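Side-chain contacts in D-alanyl-D-alanine carboxypeptidase (Penicillin binding protein) family protein (Francisella tularensis subsp. tularensis, PDB 6OSU), which probably trims the terminal D-alanine from cell-wall peptide precursors, as a serine D-alanyl-D-alanine carboxypeptidase of the penicillin-binding S11 family: residues A[89-92]-A[93-97]; A[111-114]-A[115-119]. All blocks are in the same frame, centred on the assembly; numbering follows the deposited sequence.

Interactions 1 and 2 illustrate one solution used twice: a short strand runs into a helix, and the serine at the junction caps it. The two strands, 88-90 and 110-112, pair antiparallel, so the junctions, with centres 13 Å apart, belong to one small sheet; Ile89 N lies 2.8 Å from Val111 O in a probable hydrogen bond. Side chains knit them further, Ile89 CD1 packing 3.6 Å from Leu116 CD1. Both lie near the predicted active site: the side chain of Lys67, the predicted proton acceptor, is about 12 Å from that of Ala95 in interaction 1 and about 9 Å from that of Val117 in interaction 2.

Interaction 1 (A[89-92]-A[93-97]); sequences IPIS and ENAAS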
ATOM      1  N   ILE A  89     -21.571   7.553 -16.411  1.00 66.81           N
ATOM      2  CA  ILE A  89     -21.067   6.642 -17.437  1.00 67.38           C
ATOM      3  C   ILE A  89     -22.212   5.767 -17.925  1.00 67.65           C
ATOM      4  O   ILE A  89     -22.938   5.200 -17.097  1.00 67.11           O
ATOM      5  CB  ILE A  89     -19.912   5.775 -16.907  1.00 66.14           C
ATOM      6  CG1 ILE A  89     -18.670   6.632 -16.699  1.00 67.55           C
ATOM      7  CG2 ILE A  89     -19.615   4.629 -17.861  1.00 65.93           C
ATOM      8  CD1 ILE A  89     -18.190   6.600 -15.293  1.00 66.82           C
ATOM      9  N   PRO A  90     -22.402   5.621 -19.234  1.00 68.87           N
ATOM     10  CA  PRO A  90     -23.394   4.663 -19.728  1.00 69.88           C
ATOM     11  C   PRO A  90     -22.917   3.234 -19.521  1.00 67.63           C
ATOM     12  O   PRO A  90     -21.726   2.932 -19.628  1.00 65.76           O
ATOM     13  CB  PRO A  90     -23.507   5.009 -21.216  1.00 72.56           C
ATOM     14  CG  PRO A  90     -22.165   5.593 -21.557  1.00 71.81           C
ATOM     15  CD  PRO A  90     -21.714   6.334 -20.327  1.00 69.92           C
ATOM     16  N   ILE A  91     -23.861   2.353 -19.216  1.00 68.25           N
ATOM     17  CA  ILE A  91     -23.576   0.940 -19.008  1.00 66.23           C
ATOM     18  C   ILE A  91     -23.935   0.205 -20.291  1.00 69.21           C
ATOM     19  O   ILE A  91     -25.113   0.108 -20.653  1.00 71.30           O
ATOM     20  CB  ILE A  91     -24.351   0.377 -17.812  1.00 63.81           C
ATOM     21  CG1 ILE A  91     -24.176   1.277 -16.587  1.00 61.92           C
ATOM     22  CG2 ILE A  91     -23.905  -1.047 -17.516  1.00 61.98           C
ATOM     23  CD1 ILE A  91     -22.747   1.408 -16.116  1.00 59.18           C
ATOM     24  N   SER A  92     -22.924  -0.312 -20.983  1.00 70.23           N
ATOM     25  CA  SER A  92     -23.169  -1.123 -22.164  1.00 74.38           C
ATOM     26  C   SER A  92     -23.744  -2.480 -21.767  1.00 77.50           C
ATOM     27  O   SER A  92     -23.653  -2.914 -20.614  1.00 76.27           O
ATOM     28  CB  SER A  92     -21.879  -1.319 -22.959  1.00 73.26           C
ATOM     29  OG  SER A  92     -20.906  -2.009 -22.192  1.00 70.29           O
ATOM     30  N   GLU A  93     -24.346  -3.156 -22.748  1.00 81.94           N
ATOM     31  CA  GLU A  93     -24.809  -4.517 -22.505  1.00 84.68           C
ATOM     32  C   GLU A  93     -23.641  -5.464 -22.269  1.00 82.99           C
ATOM     33  O   GLU A  93     -23.791  -6.462 -21.556  1.00 83.19           O
ATOM     34  CB  GLU A  93     -25.673  -5.005 -23.668  1.00 89.86           C
ATOM     35  CG  GLU A  93     -27.159  -5.028 -23.344  1.00 93.62           C
ATOM     36  CD  GLU A  93     -28.033  -4.769 -24.555  1.00 99.15           C
ATOM     37  OE1 GLU A  93     -27.809  -5.413 -25.603  1.00101.78           O
ATOM     38  OE2 GLU A  93     -28.938  -3.913 -24.461  1.00100.89           O
ATOM     39  N   ASN A  94     -22.476  -5.166 -22.848  1.00 80.17           N
ATOM     40  CA  ASN A  94     -21.285  -5.956 -22.555  1.00 77.46           C
ATOM     41  C   ASN A  94     -20.933  -5.874 -21.077  1.00 74.50           C
ATOM     42  O   ASN A  94     -20.689  -6.896 -20.428  1.00 74.34           O
ATOM     43  CB  ASN A  94     -20.110  -5.486 -23.414  1.00 76.16           C
ATOM     44  CG  ASN A  94     -18.816  -6.197 -23.064  1.00 74.43           C
ATOM     45  OD1 ASN A  94     -18.700  -7.410 -23.230  1.00 76.41           O
ATOM     46  ND2 ASN A  94     -17.836  -5.444 -22.576  1.00 71.69           N
ATOM     47  N   ALA A  95     -20.919  -4.660 -20.524  1.00 71.74           N
ATOM     48  CA  ALA A  95     -20.575  -4.486 -19.117  1.00 68.05           C
ATOM     49  C   ALA A  95     -21.600  -5.159 -18.213  1.00 67.46           C
ATOM     50  O   ALA A  95     -21.242  -5.954 -17.336  1.00 66.64           O
ATOM     51  CB  ALA A  95     -20.457  -2.997 -18.786  1.00 66.77           C
ATOM     52  N   ALA A  96     -22.887  -4.868 -18.430  1.00 68.46           N
ATOM     53  CA  ALA A  96     -23.931  -5.361 -17.539  1.00 69.78           C
ATOM     54  C   ALA A  96     -23.971  -6.883 -17.484  1.00 72.95           C
ATOM     55  O   ALA A  96     -24.396  -7.455 -16.473  1.00 73.89           O
ATOM     56  CB  ALA A  96     -25.292  -4.817 -17.976  1.00 71.27           C
ATOM     57  N   SER A  97     -23.525  -7.556 -18.543  1.00 74.93           N
ATOM     58  CA  SER A  97     -23.652  -9.003 -18.646  1.00 77.46           C
ATOM     59  C   SER A  97     -22.379  -9.750 -18.268  1.00 76.93           C
ATOM     60  O   SER A  97     -22.325 -10.971 -18.439  1.00 78.19           O
ATOM     61  CB  SER A  97     -24.076  -9.396 -20.063  1.00 80.00           C
ATOM     62  OG  SER A  97     -22.975  -9.362 -20.955  1.00 79.81           O
TER
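Ser92 and Ala95 meet through a capping hydrogen bond, in which the serine hydroxyl oxygen accepts a hydrogen bond from the amide of the residue three places ahead. Ser92 OG lies 3.1 Å from Ala95 N, and the N-H points at it with an angle of 160°. The torsion behind this is the one that sets OG between the backbone N and the carbonyl carbon (chi1 62°), bringing the hydroxyl round to the open amides of the first turn. A second polar link runs through the backbone, from Ala96 N to Ser92 O at 3.0 Å, so one residue occupies two of the amides that open the helix. Ser92 OG and Asn94 ND2 are both hydrogen-bonded to the carboxylate of Glu134 on helix 126-137, one to each oxygen; the cap is thereby tied to a neighbouring helix.

The apolar contacts are looser. Chi1 of -50° sets CG1 of Ile91 beside the backbone N and CG2 anti to it, and CG2 meets Ala96 CB at 4.0 Å and Ala95 CB at 4.2 Å. The Ala95 methyl also rests 3.6 Å from Ser92 OG. Ile91 and Ala95 are buried, and both lean on helix 126-137, Ile91 on Ala131 and Ala95 on Ile130.

At the far end, Ser97 is the first residue to leave helical geometry. Its hydroxyl donates to Glu93 O over 3.1 Å, a side-chain bond that reaches back across the turn, whereas the accompanying Ser97 N bond to the same oxygen is weak.

Taken together, this is a serine N-cap at a strand-to-helix junction: strand 88-90 ends, Ser92 caps, and the single-turn helix 93-96 begins within the carboxypeptidase domain of this penicillin-binding protein.

Interaction 2 (A[111-114]-A[115-119]); sequences VSVR and NLVTG
Asn115 reaches back from the first turn of its helix to Val111 and Ser112, and its atoms can be followed outward in turn. CB comes first, touching Val111 CG1 at 3.5 Å where the two side chains cross at about a right angle. Since chi1 of -74° places CG opposite the carbonyl carbon and beside the backbone N, the amide turns toward the start of the helix, and CG sits 3.5 Å from Ser112 OG. At the tip, ND2 passes close to that hydroxyl at an angle too poor for a hydrogen bond and instead makes a weak one to Asp210, while OD1 accepts a hydrogen bond from the hydroxyl of Ser211. The terminal amide is thus secured by the strand 210-212 region.

Ser112 OG serves the backbone instead: it accepts from Asn115 N at 3.1 Å, the N-cap bond. Ser112 O receives Leu116 N, and the Leu116 side chain lies beside that carbonyl, its CG packing 3.7 Å from Val111 CG1. One residue on, Val113 and Val117, a turn apart, lie side by side and point the same way, with CG1 of Val113 3.7 Å from CG2 of Val117. Arg114 O accepts from Thr118 N at 3.0 Å; Thr118 OG1 also donates to Arg114 O, from the opposite face of the carbonyl plane, at a modelled 2.5 Å too short to be taken literally. The guanidinium of Arg114 makes a cation-pi contact with Trp85.

The helix start is enclosed on several sides. Val113 and Val117 face Val74 of helix 66-79, Leu116 packs against Ala128 and Leu132 of helix 126-137, and strand 88-90 meets both Val113 and Leu116 through Ile89, so that helix 113-123 emerges from its strand already bedded between two helices.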
ATOM      1  N   VAL A 111     -24.485   5.644 -14.533  1.00 64.75           N
ATOM      2  CA  VAL A 111     -24.027   5.500 -13.157  1.00 61.46           C
ATOM      3  C   VAL A 111     -22.818   6.402 -12.959  1.00 61.75           C
ATOM      4  O   VAL A 111     -21.957   6.501 -13.842  1.00 61.80           O
ATOM      5  CB  VAL A 111     -23.683   4.030 -12.816  1.00 57.70           C
ATOM      6  CG1 VAL A 111     -23.162   3.913 -11.398  1.00 56.21           C
ATOM      7  CG2 VAL A 111     -24.902   3.133 -13.003  1.00 57.53           C
ATOM      8  N   SER A 112     -22.756   7.069 -11.810  1.00 62.56           N
ATOM      9  CA  SER A 112     -21.657   7.983 -11.546  1.00 62.19           C
ATOM     10  C   SER A 112     -20.345   7.220 -11.361  1.00 59.56           C
ATOM     11  O   SER A 112     -20.324   6.023 -11.054  1.00 58.18           O
ATOM     12  CB  SER A 112     -21.947   8.835 -10.309  1.00 62.97           C
ATOM     13  OG  SER A 112     -21.820   8.077  -9.121  1.00 61.47           O
ATOM     14  N   VAL A 113     -19.235   7.934 -11.570  1.00 59.46           N
ATOM     15  CA  VAL A 113     -17.914   7.361 -11.316  1.00 57.78           C
ATOM     16  C   VAL A 113     -17.811   6.913  -9.868  1.00 57.92           C
ATOM     17  O   VAL A 113     -17.326   5.815  -9.571  1.00 56.38           O
ATOM     18  CB  VAL A 113     -16.803   8.373 -11.656  1.00 57.64           C
ATOM     19  CG1 VAL A 113     -15.440   7.802 -11.308  1.00 54.41           C
ATOM     20  CG2 VAL A 113     -16.854   8.771 -13.109  1.00 59.06           C
ATOM     21  N   ARG A 114     -18.267   7.765  -8.944  1.00 60.65           N
ATOM     22  CA  ARG A 114     -18.176   7.434  -7.527  1.00 60.78           C
ATOM     23  C   ARG A 114     -18.848   6.098  -7.229  1.00 57.39           C
ATOM     24  O   ARG A 114     -18.286   5.261  -6.513  1.00 54.39           O
ATOM     25  CB  ARG A 114     -18.787   8.556  -6.682  1.00 64.95           C
ATOM     26  CG  ARG A 114     -18.231   8.618  -5.263  1.00 67.18           C
ATOM     27  CD  ARG A 114     -18.728   9.828  -4.472  1.00 72.99           C
ATOM     28  NE  ARG A 114     -17.822  10.980  -4.538  1.00 77.97           N
ATOM     29  CZ  ARG A 114     -16.655  11.064  -3.898  1.00 79.97           C
ATOM     30  NH1 ARG A 114     -16.224  10.055  -3.148  1.00 79.03           N
ATOM     31  NH2 ARG A 114     -15.909  12.158  -4.013  1.00 81.34           N
ATOM     32  N   ASN A 115     -20.034   5.865  -7.799  1.00 56.99           N
ATOM     33  CA  ASN A 115     -20.714   4.591  -7.583  1.00 56.55           C
ATOM     34  C   ASN A 115     -19.967   3.437  -8.245  1.00 55.18           C
ATOM     35  O   ASN A 115     -19.807   2.368  -7.641  1.00 54.03           O
ATOM     36  CB  ASN A 115     -22.150   4.661  -8.094  1.00 58.54           C
ATOM     37  CG  ASN A 115     -23.048   5.484  -7.193  1.00 62.16           C
ATOM     38  OD1 ASN A 115     -22.821   5.575  -5.987  1.00 62.02           O
ATOM     39  ND2 ASN A 115     -24.083   6.082  -7.774  1.00 65.88           N
ATOM     40  N   LEU A 116     -19.507   3.628  -9.488  1.00 55.41           N
ATOM     41  CA  LEU A 116     -18.802   2.559 -10.193  1.00 54.58           C
ATOM     42  C   LEU A 116     -17.485   2.216  -9.510  1.00 52.59           C
ATOM     43  O   LEU A 116     -17.125   1.038  -9.403  1.00 51.09           O
ATOM     44  CB  LEU A 116     -18.555   2.953 -11.649  1.00 54.95           C
ATOM     45  CG  LEU A 116     -19.759   2.975 -12.588  1.00 55.95           C
ATOM     46  CD1 LEU A 116     -19.337   3.429 -13.976  1.00 56.45           C
ATOM     47  CD2 LEU A 116     -20.413   1.605 -12.648  1.00 54.85           C
ATOM     48  N   VAL A 117     -16.747   3.229  -9.050  1.00 52.69           N
ATOM     49  CA  VAL A 117     -15.488   2.967  -8.362  1.00 52.05           C
ATOM     50  C   VAL A 117     -15.743   2.258  -7.039  1.00 53.38           C
ATOM     51  O   VAL A 117     -14.993   1.356  -6.647  1.00 53.51           O
ATOM     52  CB  VAL A 117     -14.700   4.276  -8.167  1.00 52.00           C
ATOM     53  CG1 VAL A 117     -13.494   4.051  -7.272  1.00 49.77           C
ATOM     54  CG2 VAL A 117     -14.262   4.825  -9.509  1.00 53.00           C
ATOM     55  N   THR A 118     -16.806   2.649  -6.332  1.00 54.65           N
ATOM     56  CA  THR A 118     -17.167   1.957  -5.100  1.00 55.60           C
ATOM     57  C   THR A 118     -17.500   0.495  -5.378  1.00 56.85           C
ATOM     58  O   THR A 118     -17.062  -0.403  -4.648  1.00 56.36           O
ATOM     59  CB  THR A 118     -18.344   2.661  -4.421  1.00 56.21           C
ATOM     60  OG1 THR A 118     -18.058   4.059  -4.297  1.00 57.92           O
ATOM     61  CG2 THR A 118     -18.579   2.085  -3.032  1.00 55.20           C
ATOM     62  N   GLY A 119     -18.266   0.235  -6.439  1.00 57.82           N
ATOM     63  CA  GLY A 119     -18.553  -1.140  -6.806  1.00 57.46           C
ATOM     64  C   GLY A 119     -17.295  -1.922  -7.129  1.00 56.04           C
ATOM     65  O   GLY A 119     -17.144  -3.076  -6.720  1.00 55.56           O
TER